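Side-chain contacts in UDP-4-amino-4,6-dideoxy-N-acetyl-beta-L-altrosamine transaminase (Helicobacter pylori, PDB 2FNU), which transfers an amino group from L-glutamate to a UDP-linked 4-keto sugar with a pyridoxal phosphate cofactor, the second step in making pseudaminic acid for flagellin modification: residues 193-198 with 202-207; 65-70 with 122-127; 35-40 with 185-190. All coordinates share one frame; numbering follows the deposited sequence.

Contact 1. Residues 193-198 with 202-207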
ATOM      1  N   VAL B 193      -7.311   4.187   9.901  1.00 11.15           N
ATOM      2  CA  VAL B 193      -7.720   5.500  10.404  1.00  9.85           C
ATOM      3  C   VAL B 193      -9.081   5.285  11.031  1.00 10.60           C
ATOM      4  O   VAL B 193      -9.963   4.686  10.413  1.00 11.92           O
ATOM      5  CB  VAL B 193      -7.861   6.596   9.330  1.00 11.94           C
ATOM      6  CG1 VAL B 193      -8.178   7.955  10.029  1.00 13.85           C
ATOM      7  CG2 VAL B 193      -6.620   6.724   8.464  1.00 12.44           C
ATOM      8  N   VAL B 194      -9.228   5.737  12.270  1.00 10.65           N
ATOM      9  CA  VAL B 194     -10.551   5.730  12.925  1.00 10.72           C
ATOM     10  C   VAL B 194     -10.972   7.166  13.194  1.00 12.18           C
ATOM     11  O   VAL B 194     -10.134   8.070  13.370  1.00 11.29           O
ATOM     12  CB  VAL B 194     -10.605   4.873  14.214  1.00 12.17           C
ATOM     13  CG1 VAL B 194     -10.153   3.433  13.888  1.00 14.79           C
ATOM     14  CG2 VAL B 194      -9.739   5.482  15.311  1.00 12.47           C
ATOM     15  N   THR B 195     -12.281   7.391  13.169  1.00 12.28           N
ATOM     16  CA  THR B 195     -12.801   8.753  13.343  1.00 11.45           C
ATOM     17  C   THR B 195     -14.255   8.700  13.766  1.00 11.57           C
ATOM     18  O   THR B 195     -14.918   7.707  13.484  1.00 12.91           O
ATOM     19  CB  THR B 195     -12.662   9.598  12.033  1.00 11.29           C
ATOM     20  OG1 THR B 195     -13.095  10.938  12.278  1.00 12.48           O
ATOM     21  CG2 THR B 195     -13.464   9.019  10.857  1.00 11.34           C
ATOM     22  N   ASN B 196     -14.732   9.768  14.413  1.00 12.41           N
ATOM     23  CA  ASN B 196     -16.175   9.943  14.669  1.00 13.21           C
ATOM     24  C   ASN B 196     -16.810  10.943  13.689  1.00 15.85           C
ATOM     25  O   ASN B 196     -17.977  11.290  13.834  1.00 16.24           O
ATOM     26  CB  ASN B 196     -16.421  10.375  16.122  1.00 12.79           C
ATOM     27  CG  ASN B 196     -16.035   9.285  17.122  1.00 14.40           C
ATOM     28  OD1 ASN B 196     -16.171   8.089  16.832  1.00 14.98           O
ATOM     29  ND2 ASN B 196     -15.547   9.693  18.306  1.00 15.59           N
ATOM     30  N   ASP B 197     -16.037  11.381  12.693  1.00 13.61           N
ATOM     31  CA  ASP B 197     -16.512  12.312  11.659  1.00 12.17           C
ATOM     32  C   ASP B 197     -16.881  11.546  10.397  1.00 15.32           C
ATOM     33  O   ASP B 197     -16.004  11.058   9.676  1.00 15.19           O
ATOM     34  CB  ASP B 197     -15.407  13.337  11.363  1.00 13.19           C
ATOM     35  CG  ASP B 197     -15.885  14.482  10.471  1.00 20.22           C
ATOM     36  OD1 ASP B 197     -16.334  14.239   9.332  1.00 18.95           O
ATOM     37  OD2 ASP B 197     -15.838  15.637  10.933  1.00 27.11           O
ATOM     38  N   SER B 198     -18.183  11.436  10.129  1.00 13.97           N
ATOM     39  CA  SER B 198     -18.654  10.634   9.003  1.00 13.64           C
ATOM     40  C   SER B 198     -18.237  11.187   7.640  1.00 14.26           C
ATOM     41  O   SER B 198     -17.917  10.403   6.730  1.00 15.67           O
ATOM     42  CB  SER B 198     -20.181  10.483   9.047  1.00 15.68           C
ATOM     43  OG  SER B 198     -20.572   9.827  10.244  1.00 18.06           O
ATOM     44  N   GLU B 202     -16.012   9.068   4.867  1.00 12.98           N
ATOM     45  CA  GLU B 202     -16.392   8.805   3.482  1.00 13.02           C
ATOM     46  C   GLU B 202     -15.352   9.351   2.487  1.00 12.78           C
ATOM     47  O   GLU B 202     -15.108   8.720   1.450  1.00 14.13           O
ATOM     48  CB  GLU B 202     -17.793   9.354   3.179  1.00 14.24           C
ATOM     49  CG  GLU B 202     -18.903   8.760   4.054  1.00 18.61           C
ATOM     50  CD  GLU B 202     -19.138   7.264   3.841  1.00 21.05           C
ATOM     51  OE1 GLU B 202     -18.670   6.689   2.830  1.00 19.87           O
ATOM     52  OE2 GLU B 202     -19.784   6.649   4.716  1.00 22.22           O
ATOM     53  N   LYS B 203     -14.749  10.503   2.797  1.00 12.04           N
ATOM     54  CA  LYS B 203     -13.709  11.068   1.898  1.00 12.16           C
ATOM     55  C   LYS B 203     -12.475  10.154   1.853  1.00 13.45           C
ATOM     56  O   LYS B 203     -11.912   9.884   0.775  1.00 13.89           O
ATOM     57  CB  LYS B 203     -13.256  12.444   2.366  1.00 14.97           C
ATOM     58  CG  LYS B 203     -14.107  13.590   1.898  1.00 22.99           C
ATOM     59  CD  LYS B 203     -13.586  14.917   2.435  1.00 23.23           C
ATOM     60  CE  LYS B 203     -12.275  15.336   1.775  1.00 28.30           C
ATOM     61  NZ  LYS B 203     -11.850  16.753   2.128  1.00 30.45           N
ATOM     62  N   MET B 204     -12.050   9.693   3.029  1.00 12.91           N
ATOM     63  CA  MET B 204     -10.902   8.783   3.108  1.00 11.58           C
ATOM     64  C   MET B 204     -11.155   7.445   2.429  1.00 11.61           C
ATOM     65  O   MET B 204     -10.254   6.873   1.810  1.00 13.46           O
ATOM     66  CB  MET B 204     -10.516   8.570   4.569  1.00 11.59           C
ATOM     67  CG  MET B 204      -9.995   9.848   5.220  1.00 15.72           C
ATOM     68  SD  MET B 204      -9.287   9.579   6.874  1.00 13.22           S
ATOM     69  CE  MET B 204     -10.717   8.906   7.764  1.00 15.07           C
ATOM     70  N   LYS B 205     -12.390   6.961   2.533  1.00 12.31           N
ATOM     71  CA  LYS B 205     -12.764   5.696   1.928  1.00 12.89           C
ATOM     72  C   LYS B 205     -12.603   5.732   0.409  1.00 13.14           C
ATOM     73  O   LYS B 205     -12.050   4.799  -0.181  1.00 13.69           O
ATOM     74  CB  LYS B 205     -14.198   5.343   2.339  1.00 13.00           C
ATOM     75  CG  LYS B 205     -14.681   3.969   1.925  1.00 16.98           C
ATOM     76  CD  LYS B 205     -16.119   3.772   2.445  1.00 18.20           C
ATOM     77  CE  LYS B 205     -16.635   2.381   2.160  1.00 34.43           C
ATOM     78  NZ  LYS B 205     -17.892   2.153   2.931  1.00 33.23           N
ATOM     79  N   LEU B 206     -13.052   6.812  -0.224  1.00 11.56           N
ATOM     80  CA  LEU B 206     -12.857   6.950  -1.667  1.00 11.98           C
ATOM     81  C   LEU B 206     -11.370   7.092  -2.017  1.00 10.98           C
ATOM     82  O   LEU B 206     -10.901   6.509  -3.012  1.00 12.70           O
ATOM     83  CB  LEU B 206     -13.652   8.135  -2.203  1.00 13.62           C
ATOM     84  CG  LEU B 206     -15.162   7.925  -2.166  1.00 15.11           C
ATOM     85  CD1 LEU B 206     -15.843   9.270  -2.248  1.00 17.46           C
ATOM     86  CD2 LEU B 206     -15.583   7.001  -3.325  1.00 15.82           C
ATOM     87  N   PHE B 207     -10.638   7.853  -1.198  1.00 11.16           N
ATOM     88  CA  PHE B 207      -9.206   8.110  -1.472  1.00 11.58           C
ATOM     89  C   PHE B 207      -8.402   6.820  -1.431  1.00 12.24           C
ATOM     90  O   PHE B 207      -7.397   6.677  -2.150  1.00 11.60           O
ATOM     91  CB  PHE B 207      -8.676   9.094  -0.442  1.00 12.10           C
ATOM     92  CG  PHE B 207      -7.299   9.643  -0.734  1.00 10.74           C
ATOM     93  CD1 PHE B 207      -6.159   9.057  -0.157  1.00 11.60           C
ATOM     94  CD2 PHE B 207      -7.143  10.792  -1.522  1.00 13.40           C
ATOM     95  CE1 PHE B 207      -4.889   9.603  -0.373  1.00 10.82           C
ATOM     96  CE2 PHE B 207      -5.891  11.335  -1.752  1.00 12.58           C
ATOM     97  CZ  PHE B 207      -4.762  10.737  -1.179  1.00 12.12           C
TER

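Contact 2. Residues 65-70 with 122-127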
ATOM      1  N   ARG B  65      -4.292  14.288   3.797  1.00 12.82           N
ATOM      2  CA  ARG B  65      -4.782  14.847   2.540  1.00 12.41           C
ATOM      3  C   ARG B  65      -6.252  15.212   2.633  1.00 14.90           C
ATOM      4  O   ARG B  65      -6.728  16.086   1.891  1.00 15.94           O
ATOM      5  CB  ARG B  65      -4.584  13.850   1.381  1.00 11.68           C
ATOM      6  CG  ARG B  65      -3.130  13.759   0.880  1.00 13.33           C
ATOM      7  CD  ARG B  65      -2.708  14.980   0.021  1.00 15.32           C
ATOM      8  NE  ARG B  65      -3.559  15.114  -1.169  1.00 12.77           N
ATOM      9  CZ  ARG B  65      -3.416  14.391  -2.284  1.00 12.68           C
ATOM     10  NH1 ARG B  65      -2.427  13.503  -2.409  1.00 13.49           N
ATOM     11  NH2 ARG B  65      -4.281  14.561  -3.281  1.00 13.29           N
ATOM     12  N   ASN B  66      -6.980  14.548   3.529  1.00 12.94           N
ATOM     13  CA  ASN B  66      -8.443  14.646   3.505  1.00 13.16           C
ATOM     14  C   ASN B  66      -9.099  15.364   4.682  1.00 13.76           C
ATOM     15  O   ASN B  66     -10.279  15.738   4.586  1.00 15.21           O
ATOM     16  CB  ASN B  66      -9.079  13.260   3.315  1.00 12.06           C
ATOM     17  CG  ASN B  66      -8.825  12.701   1.927  1.00 16.30           C
ATOM     18  OD1 ASN B  66      -7.921  11.876   1.721  1.00 18.16           O
ATOM     19  ND2 ASN B  66      -9.600  13.156   0.966  1.00 14.30           N
ATOM     20  N   PHE B  67      -8.370  15.568   5.782  1.00 12.94           N
ATOM     21  CA  PHE B  67      -9.013  16.204   6.950  1.00 13.20           C
ATOM     22  C   PHE B  67      -9.479  17.619   6.623  1.00 14.82           C
ATOM     23  O   PHE B  67     -10.426  18.123   7.229  1.00 16.01           O
ATOM     24  CB  PHE B  67      -8.109  16.152   8.199  1.00 13.32           C
ATOM     25  CG  PHE B  67      -7.051  17.220   8.243  1.00 12.83           C
ATOM     26  CD1 PHE B  67      -7.203  18.342   9.075  1.00 13.14           C
ATOM     27  CD2 PHE B  67      -5.878  17.090   7.491  1.00 13.66           C
ATOM     28  CE1 PHE B  67      -6.223  19.333   9.111  1.00 14.68           C
ATOM     29  CE2 PHE B  67      -4.891  18.064   7.529  1.00 12.84           C
ATOM     30  CZ  PHE B  67      -5.065  19.197   8.354  1.00 13.79           C
ATOM     31  N   SER B  68      -8.806  18.212   5.649  1.00 14.61           N
ATOM     32  CA  SER B  68      -9.105  19.552   5.144  1.00 13.51           C
ATOM     33  C   SER B  68      -8.604  19.667   3.727  1.00 18.70           C
ATOM     34  O   SER B  68      -7.636  18.995   3.347  1.00 18.45           O
ATOM     35  CB  SER B  68      -8.379  20.607   5.979  1.00 16.42           C
ATOM     36  OG  SER B  68      -8.717  21.911   5.510  1.00 21.93           O
ATOM     37  N   GLU B  69      -9.244  20.526   2.929  1.00 17.57           N
ATOM     38  CA  GLU B  69      -8.596  20.955   1.692  1.00 19.23           C
ATOM     39  C   GLU B  69      -7.334  21.734   2.056  1.00 18.79           C
ATOM     40  O   GLU B  69      -7.286  22.407   3.096  1.00 21.98           O
ATOM     41  CB  GLU B  69      -9.537  21.813   0.841  1.00 23.28           C
ATOM     42  CG  GLU B  69     -10.753  21.039   0.342  1.00 34.85           C
ATOM     43  CD  GLU B  69     -11.349  21.610  -0.938  1.00 53.97           C
ATOM     44  OE1 GLU B  69     -11.218  22.832  -1.184  1.00 57.79           O
ATOM     45  OE2 GLU B  69     -11.956  20.825  -1.701  1.00 60.35           O
ATOM     46  N   PHE B  70      -6.306  21.622   1.224  1.00 17.78           N
ATOM     47  CA  PHE B  70      -5.063  22.340   1.466  1.00 16.09           C
ATOM     48  C   PHE B  70      -5.162  23.815   1.099  1.00 19.05           C
ATOM     49  O   PHE B  70      -5.704  24.164   0.041  1.00 20.57           O
ATOM     50  CB  PHE B  70      -3.897  21.712   0.709  1.00 22.04           C
ATOM     51  CG  PHE B  70      -2.590  22.374   1.004  1.00 19.61           C
ATOM     52  CD1 PHE B  70      -1.870  22.045   2.150  1.00 19.56           C
ATOM     53  CD2 PHE B  70      -2.084  23.354   0.153  1.00 21.70           C
ATOM     54  CE1 PHE B  70      -0.676  22.660   2.438  1.00 17.10           C
ATOM     55  CE2 PHE B  70      -0.871  23.984   0.440  1.00 18.81           C
ATOM     56  CZ  PHE B  70      -0.162  23.632   1.584  1.00 22.11           C
ATOM     57  N   THR B 122      -0.949  28.052  11.280  1.00 16.61           N
ATOM     58  CA  THR B 122      -1.135  26.732  11.900  1.00 13.06           C
ATOM     59  C   THR B 122      -2.480  26.127  11.515  1.00 14.92           C
ATOM     60  O   THR B 122      -3.517  26.769  11.642  1.00 17.40           O
ATOM     61  CB  THR B 122      -1.020  26.818  13.436  1.00 14.06           C
ATOM     62  OG1 THR B 122       0.133  27.601  13.772  1.00 14.89           O
ATOM     63  CG2 THR B 122      -0.870  25.408  14.051  1.00 16.95           C
ATOM     64  N   LYS B 123      -2.448  24.863  11.084  1.00 13.63           N
ATOM     65  CA  LYS B 123      -3.644  24.149  10.650  1.00 14.19           C
ATOM     66  C   LYS B 123      -4.062  23.030  11.615  1.00 13.47           C
ATOM     67  O   LYS B 123      -5.250  22.747  11.787  1.00 14.53           O
ATOM     68  CB  LYS B 123      -3.392  23.555   9.257  1.00 15.87           C
ATOM     69  CG  LYS B 123      -4.600  22.872   8.657  1.00 15.24           C
ATOM     70  CD  LYS B 123      -5.695  23.887   8.301  1.00 17.50           C
ATOM     71  CE  LYS B 123      -6.905  23.173   7.732  1.00 20.30           C
ATOM     72  NZ  LYS B 123      -7.996  24.112   7.336  1.00 20.98           N
ATOM     73  N   ALA B 124      -3.086  22.383  12.237  1.00 11.77           N
ATOM     74  CA  ALA B 124      -3.378  21.212  13.056  1.00 12.47           C
ATOM     75  C   ALA B 124      -2.224  20.921  13.983  1.00 13.19           C
ATOM     76  O   ALA B 124      -1.130  21.485  13.806  1.00 13.78           O
ATOM     77  CB  ALA B 124      -3.618  19.973  12.145  1.00 14.90           C
ATOM     78  N   ILE B 125      -2.475  20.026  14.940  1.00 12.83           N
ATOM     79  CA  ILE B 125      -1.411  19.458  15.771  1.00 12.34           C
ATOM     80  C   ILE B 125      -1.462  17.937  15.591  1.00 13.53           C
ATOM     81  O   ILE B 125      -2.546  17.359  15.697  1.00 13.66           O
ATOM     82  CB  ILE B 125      -1.579  19.835  17.260  1.00 14.22           C
ATOM     83  CG1 ILE B 125      -1.560  21.368  17.406  1.00 17.14           C
ATOM     84  CG2 ILE B 125      -0.495  19.161  18.126  1.00 13.95           C
ATOM     85  CD1 ILE B 125      -1.701  21.857  18.847  1.00 15.71           C
ATOM     86  N   VAL B 126      -0.312  17.306  15.312  1.00 12.74           N
ATOM     87  CA  VAL B 126      -0.246  15.839  15.236  1.00 11.73           C
ATOM     88  C   VAL B 126       0.616  15.338  16.398  1.00 12.29           C
ATOM     89  O   VAL B 126       1.823  15.589  16.420  1.00 13.31           O
ATOM     90  CB  VAL B 126       0.382  15.344  13.903  1.00 14.10           C
ATOM     91  CG1 VAL B 126       0.565  13.807  13.934  1.00 15.88           C
ATOM     92  CG2 VAL B 126      -0.481  15.768  12.715  1.00 15.69           C
ATOM     93  N   SER B 127      -0.007  14.656  17.358  1.00 11.42           N
ATOM     94  CA  SER B 127       0.723  14.043  18.467  1.00 11.22           C
ATOM     95  C   SER B 127       0.966  12.560  18.175  1.00 11.73           C
ATOM     96  O   SER B 127       0.320  11.982  17.292  1.00 12.97           O
ATOM     97  CB  SER B 127      -0.051  14.195  19.787  1.00 13.72           C
ATOM     98  OG  SER B 127      -1.351  13.619  19.671  1.00 15.05           O
TER
HETATM   99  O   HOH W   1      -6.801  25.050   4.986  1.00 20.08           O

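Contact 3. Residues 35-40 with 185-190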
ATOM      1  N   LEU B  35     -14.330  -5.486   6.009  1.00 13.74           N
ATOM      2  CA  LEU B  35     -15.460  -4.829   6.651  1.00 15.11           C
ATOM      3  C   LEU B  35     -15.660  -5.330   8.092  1.00 14.76           C
ATOM      4  O   LEU B  35     -15.896  -4.524   9.008  1.00 15.95           O
ATOM      5  CB  LEU B  35     -16.727  -5.072   5.835  1.00 17.07           C
ATOM      6  CG  LEU B  35     -16.732  -4.431   4.447  1.00 23.24           C
ATOM      7  CD1 LEU B  35     -17.949  -4.929   3.672  1.00 27.27           C
ATOM      8  CD2 LEU B  35     -16.732  -2.913   4.535  1.00 25.81           C
ATOM      9  N   LEU B  36     -15.551  -6.644   8.298  1.00 14.23           N
ATOM     10  CA  LEU B  36     -15.689  -7.198   9.637  1.00 13.83           C
ATOM     11  C   LEU B  36     -14.595  -6.672  10.562  1.00 14.12           C
ATOM     12  O   LEU B  36     -14.835  -6.398  11.741  1.00 14.50           O
ATOM     13  CB  LEU B  36     -15.636  -8.722   9.585  1.00 15.68           C
ATOM     14  CG  LEU B  36     -16.833  -9.467   9.002  1.00 22.09           C
ATOM     15  CD1 LEU B  36     -16.470 -10.926   8.808  1.00 21.13           C
ATOM     16  CD2 LEU B  36     -18.047  -9.318   9.940  1.00 21.63           C
ATOM     17  N   PHE B  37     -13.382  -6.548  10.031  1.00 13.46           N
ATOM     18  CA  PHE B  37     -12.256  -6.024  10.820  1.00 14.02           C
ATOM     19  C   PHE B  37     -12.502  -4.569  11.222  1.00 12.35           C
ATOM     20  O   PHE B  37     -12.293  -4.191  12.381  1.00 13.78           O
ATOM     21  CB  PHE B  37     -10.966  -6.194  10.005  1.00 13.50           C
ATOM     22  CG  PHE B  37      -9.675  -5.837  10.746  1.00 13.97           C
ATOM     23  CD1 PHE B  37      -9.553  -5.905  12.144  1.00 12.54           C
ATOM     24  CD2 PHE B  37      -8.558  -5.468  10.007  1.00 12.58           C
ATOM     25  CE1 PHE B  37      -8.328  -5.587  12.763  1.00 11.98           C
ATOM     26  CE2 PHE B  37      -7.355  -5.156  10.608  1.00 12.22           C
ATOM     27  CZ  PHE B  37      -7.229  -5.195  11.979  1.00 12.33           C
ATOM     28  N   GLU B  38     -12.964  -3.763  10.272  1.00 12.08           N
ATOM     29  CA  GLU B  38     -13.324  -2.377  10.553  1.00 12.42           C
ATOM     30  C   GLU B  38     -14.424  -2.294  11.629  1.00 12.75           C
ATOM     31  O   GLU B  38     -14.321  -1.488  12.561  1.00 12.99           O
ATOM     32  CB  GLU B  38     -13.745  -1.686   9.256  1.00 14.15           C
ATOM     33  CG  GLU B  38     -12.529  -1.445   8.359  1.00 12.97           C
ATOM     34  CD  GLU B  38     -12.887  -1.021   6.941  1.00 16.12           C
ATOM     35  OE1 GLU B  38     -11.940  -0.686   6.191  1.00 14.15           O
ATOM     36  OE2 GLU B  38     -14.092  -0.998   6.570  1.00 15.68           O
ATOM     37  N   GLU B  39     -15.465  -3.118  11.497  1.00 12.52           N
ATOM     38  CA  GLU B  39     -16.537  -3.154  12.500  1.00 12.49           C
ATOM     39  C   GLU B  39     -16.002  -3.574  13.863  1.00 11.48           C
ATOM     40  O   GLU B  39     -16.392  -2.997  14.888  1.00 14.21           O
ATOM     41  CB  GLU B  39     -17.655  -4.098  12.052  1.00 15.68           C
ATOM     42  CG  GLU B  39     -18.465  -3.515  10.891  1.00 19.10           C
ATOM     43  CD  GLU B  39     -19.308  -4.529  10.127  1.00 33.27           C
ATOM     44  OE1 GLU B  39     -19.934  -4.113   9.131  1.00 33.71           O
ATOM     45  OE2 GLU B  39     -19.347  -5.720  10.502  1.00 34.95           O
ATOM     46  N   ALA B  40     -15.107  -4.564  13.880  1.00 11.56           N
ATOM     47  CA  ALA B  40     -14.539  -5.020  15.141  1.00 11.42           C
ATOM     48  C   ALA B  40     -13.684  -3.930  15.802  1.00 12.39           C
ATOM     49  O   ALA B  40     -13.662  -3.778  17.033  1.00 13.13           O
ATOM     50  CB  ALA B  40     -13.757  -6.315  14.934  1.00 13.47           C
ATOM     51  N   ILE B 185      -0.945  -5.566  17.558  1.00 12.69           N
ATOM     52  CA  ILE B 185      -1.478  -6.704  16.788  1.00 12.94           C
ATOM     53  C   ILE B 185      -0.980  -6.501  15.376  1.00 12.70           C
ATOM     54  O   ILE B 185      -0.592  -5.383  15.010  1.00 13.43           O
ATOM     55  CB  ILE B 185      -3.024  -6.822  16.777  1.00 13.84           C
ATOM     56  CG1 ILE B 185      -3.667  -5.612  16.084  1.00 15.28           C
ATOM     57  CG2 ILE B 185      -3.563  -7.099  18.194  1.00 16.56           C
ATOM     58  CD1 ILE B 185      -5.183  -5.792  15.785  1.00 17.96           C
ATOM     59  N   THR B 186      -1.029  -7.553  14.564  1.00 13.04           N
ATOM     60  CA  THR B 186      -0.470  -7.451  13.219  1.00 12.36           C
ATOM     61  C   THR B 186      -1.343  -8.018  12.109  1.00 14.30           C
ATOM     62  O   THR B 186      -2.130  -8.943  12.325  1.00 14.71           O
ATOM     63  CB  THR B 186       0.920  -8.118  13.134  1.00 14.45           C
ATOM     64  OG1 THR B 186       1.526  -7.778  11.883  1.00 13.81           O
ATOM     65  CG2 THR B 186       0.813  -9.657  13.224  1.00 15.98           C
ATOM     66  N   THR B 187      -1.177  -7.436  10.927  1.00 12.77           N
ATOM     67  CA  THR B 187      -1.695  -7.975   9.671  1.00 12.17           C
ATOM     68  C   THR B 187      -0.521  -8.121   8.674  1.00 14.52           C
ATOM     69  O   THR B 187      -0.743  -8.096   7.454  1.00 13.78           O
ATOM     70  CB  THR B 187      -2.792  -7.044   9.089  1.00 13.84           C
ATOM     71  OG1 THR B 187      -2.245  -5.739   8.819  1.00 13.54           O
ATOM     72  CG2 THR B 187      -3.930  -6.899  10.086  1.00 16.13           C
ATOM     73  N   ALA B 188       0.703  -8.267   9.217  1.00 13.07           N
ATOM     74  CA  ALA B 188       1.996  -8.275   8.494  1.00 13.58           C
ATOM     75  C   ALA B 188       2.430  -6.871   8.072  1.00 13.84           C
ATOM     76  O   ALA B 188       3.490  -6.398   8.480  1.00 12.93           O
ATOM     77  CB  ALA B 188       1.996  -9.253   7.295  1.00 16.21           C
ATOM     78  N   GLU B 189       1.633  -6.239   7.216  1.00 11.84           N
ATOM     79  CA  GLU B 189       1.665  -4.779   7.030  1.00 11.58           C
ATOM     80  C   GLU B 189       0.212  -4.367   7.116  1.00 11.06           C
ATOM     81  O   GLU B 189      -0.682  -5.077   6.652  1.00 12.12           O
ATOM     82  CB  GLU B 189       2.210  -4.370   5.657  1.00 12.34           C
ATOM     83  CG  GLU B 189       3.688  -4.736   5.405  1.00 14.87           C
ATOM     84  CD  GLU B 189       4.677  -3.700   5.929  1.00 16.10           C
ATOM     85  OE1 GLU B 189       4.265  -2.695   6.587  1.00 12.68           O
ATOM     86  OE2 GLU B 189       5.891  -3.926   5.720  1.00 15.39           O
ATOM     87  N   GLY B 190      -0.036  -3.224   7.710  1.00 10.48           N
ATOM     88  CA  GLY B 190      -1.393  -2.691   7.723  1.00 10.71           C
ATOM     89  C   GLY B 190      -1.512  -1.455   8.577  1.00 12.02           C
ATOM     90  O   GLY B 190      -0.622  -1.149   9.376  1.00 13.22           O
TER

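Contact 1. Residues 193-198 with 202-207
M204 lays its thioether end over V193, packing helix 198-208 against strand 191-195, one of the strands of the seven-stranded mixed sheet at the heart of this fold type I, PLP-dependent aminotransferase. The methyl CE of M204 lies 3.5 Å from CG1 of V193, and SD of M204 follows at 3.7 Å from the same carbon; the two side chains cross at about a right angle. The M204 chain runs extended through chi2 and then bends at chi3 (-60°), which turns CE toward the strand. CE of M204 also lies 4.1 Å from CG2 of T195. Beta-branched V193 and T195 suit the strand, and both point their CB toward the helix, whereas V194 between them faces away. A flexible methionine fills such a place well, because its unbranched chain reaches across to the sheet. Helix 56-66 shares this layer: V193 also packs on A59, and M204 on T62.

The strand passes into the helix through a tight turn. OG1 of T195 accepts a hydrogen bond from N of D197 at 3.0 Å, forming an ST turn, and also bonds to the carbonyl oxygen of L173. D197 then takes the N-cap position, where OD1 accepts from the backbone N of L200. S198 sends OG to NE2 of H49. In the first helical turn, N of E202 donates to O of S198 at 3.0 Å with an N-H...O angle of 164°, while CG of E202 rests 3.3 Å from that oxygen.

Contact 2. Residues 65-70 with 122-127
This is a mixed apolar and polar contact between the chain leaving helix 56-66 and the start of strand 122-128, an inner strand of the central sheet of the aminotransferase fold. The segment 65-70 carries the chain off the helix, and F67 and S68 direct their side chains at the start of the strand. A phenylalanine suits this place because its broad ring can cover several strands at once: besides K123 and A124, it packs on I77 of strand 76-79 and on S150 and L152 of strand 150-154.

The aliphatic part of K123 meets the ring at its edge, CG of K123 lying near the ring plane and 3.7 Å from CZ of F67. CB of A124, small enough to let the ring settle close to the strand, is 4.0 Å from CE1 of F67. The F67 and K123 side chains run past each other in opposite directions; CG is the lysine carbon beside the ring, and the ammonium group continues to S68. CG of K123 leaves anti to the backbone N (chi1 -176°), and a bend at chi2 (69°) directs the remaining extended chain to the serine. A lysine thus serves both halves of the contact, with carbon beside the ring and the ammonium group among oxygen acceptors.

The serine hydroxyl is used twice: OG of S68 accepts from NZ of K123 at 2.9 Å and donates to O of E69 at 2.8 Å. CB of S68 also sits over one face of the F67 ring, offset toward the rim. A water links the lysine to the same carbonyl, accepting from NZ of K123 at 2.8 Å and donating over a longer 3.3 Å to O of E69.

Contact 3. Residues 35-40 with 185-190
The loop 185-190 closely follows K183, the lysine to which the cofactor can be attached, and ends at G190 in the cofactor pocket; I185 and T187 of this loop pack against helix 32-45. F37 carries the helix side. With CG anti to the backbone N (chi1 -174°), its ring extends from the helix toward the loop, where CE2 of F37 lies 3.9 Å from CG2 of T187. CD1 of I185 approaches at the ring edge, near its plane, 4.4 Å from CZ of F37. A flat, apolar ring suits this buried place, bridging from the helix to two branched residues; F179 meets it as well, the ring planes inclined at about 45°.

T187 divides its two branches between different tasks. Its methyl goes to F37, while OG1, set between the backbone N and the carbonyl carbon, donates to O of E189 at 2.8 Å from above the carbonyl plane. T186 faces away from the helix, and its OG1 accepts from N of A188 at 2.8 Å in an ST turn and also hydrogen-bonds O of F179. Beyond this turn, OE2 of E189 forms a salt bridge with R230 of the second subunit, and G190 touches the cofactor. A loop that follows the cofactor lysine, packs on a helix of its own subunit and also meets the cofactor and the second subunit is in keeping with the active site of dimeric fold type I aminotransferases.

How the contacts relate
Contacts 1 and 3 are buried, while contact 2 is only partly so and alone includes a charged side chain bonded across its segments. Contacts 1 and 2 reach the same central sheet, one from helix 198-208, the other from the chain that follows helix 56-66, and touch each other: K203 of contact 1 probably hydrogen-bonds through NZ to O of N66 in contact 2, and M204 packs on N66. Contact 3 lies about 25 Å from contact 2, centre to centre, but its loop 185-190 leads directly toward strand 191-195 of contact 1. Chemistry follows position: methionine of a helix on valine of a strand, lysine with serine and water at the partly buried start of an inner strand, and phenylalanine on aliphatic branches beside the cofactor site.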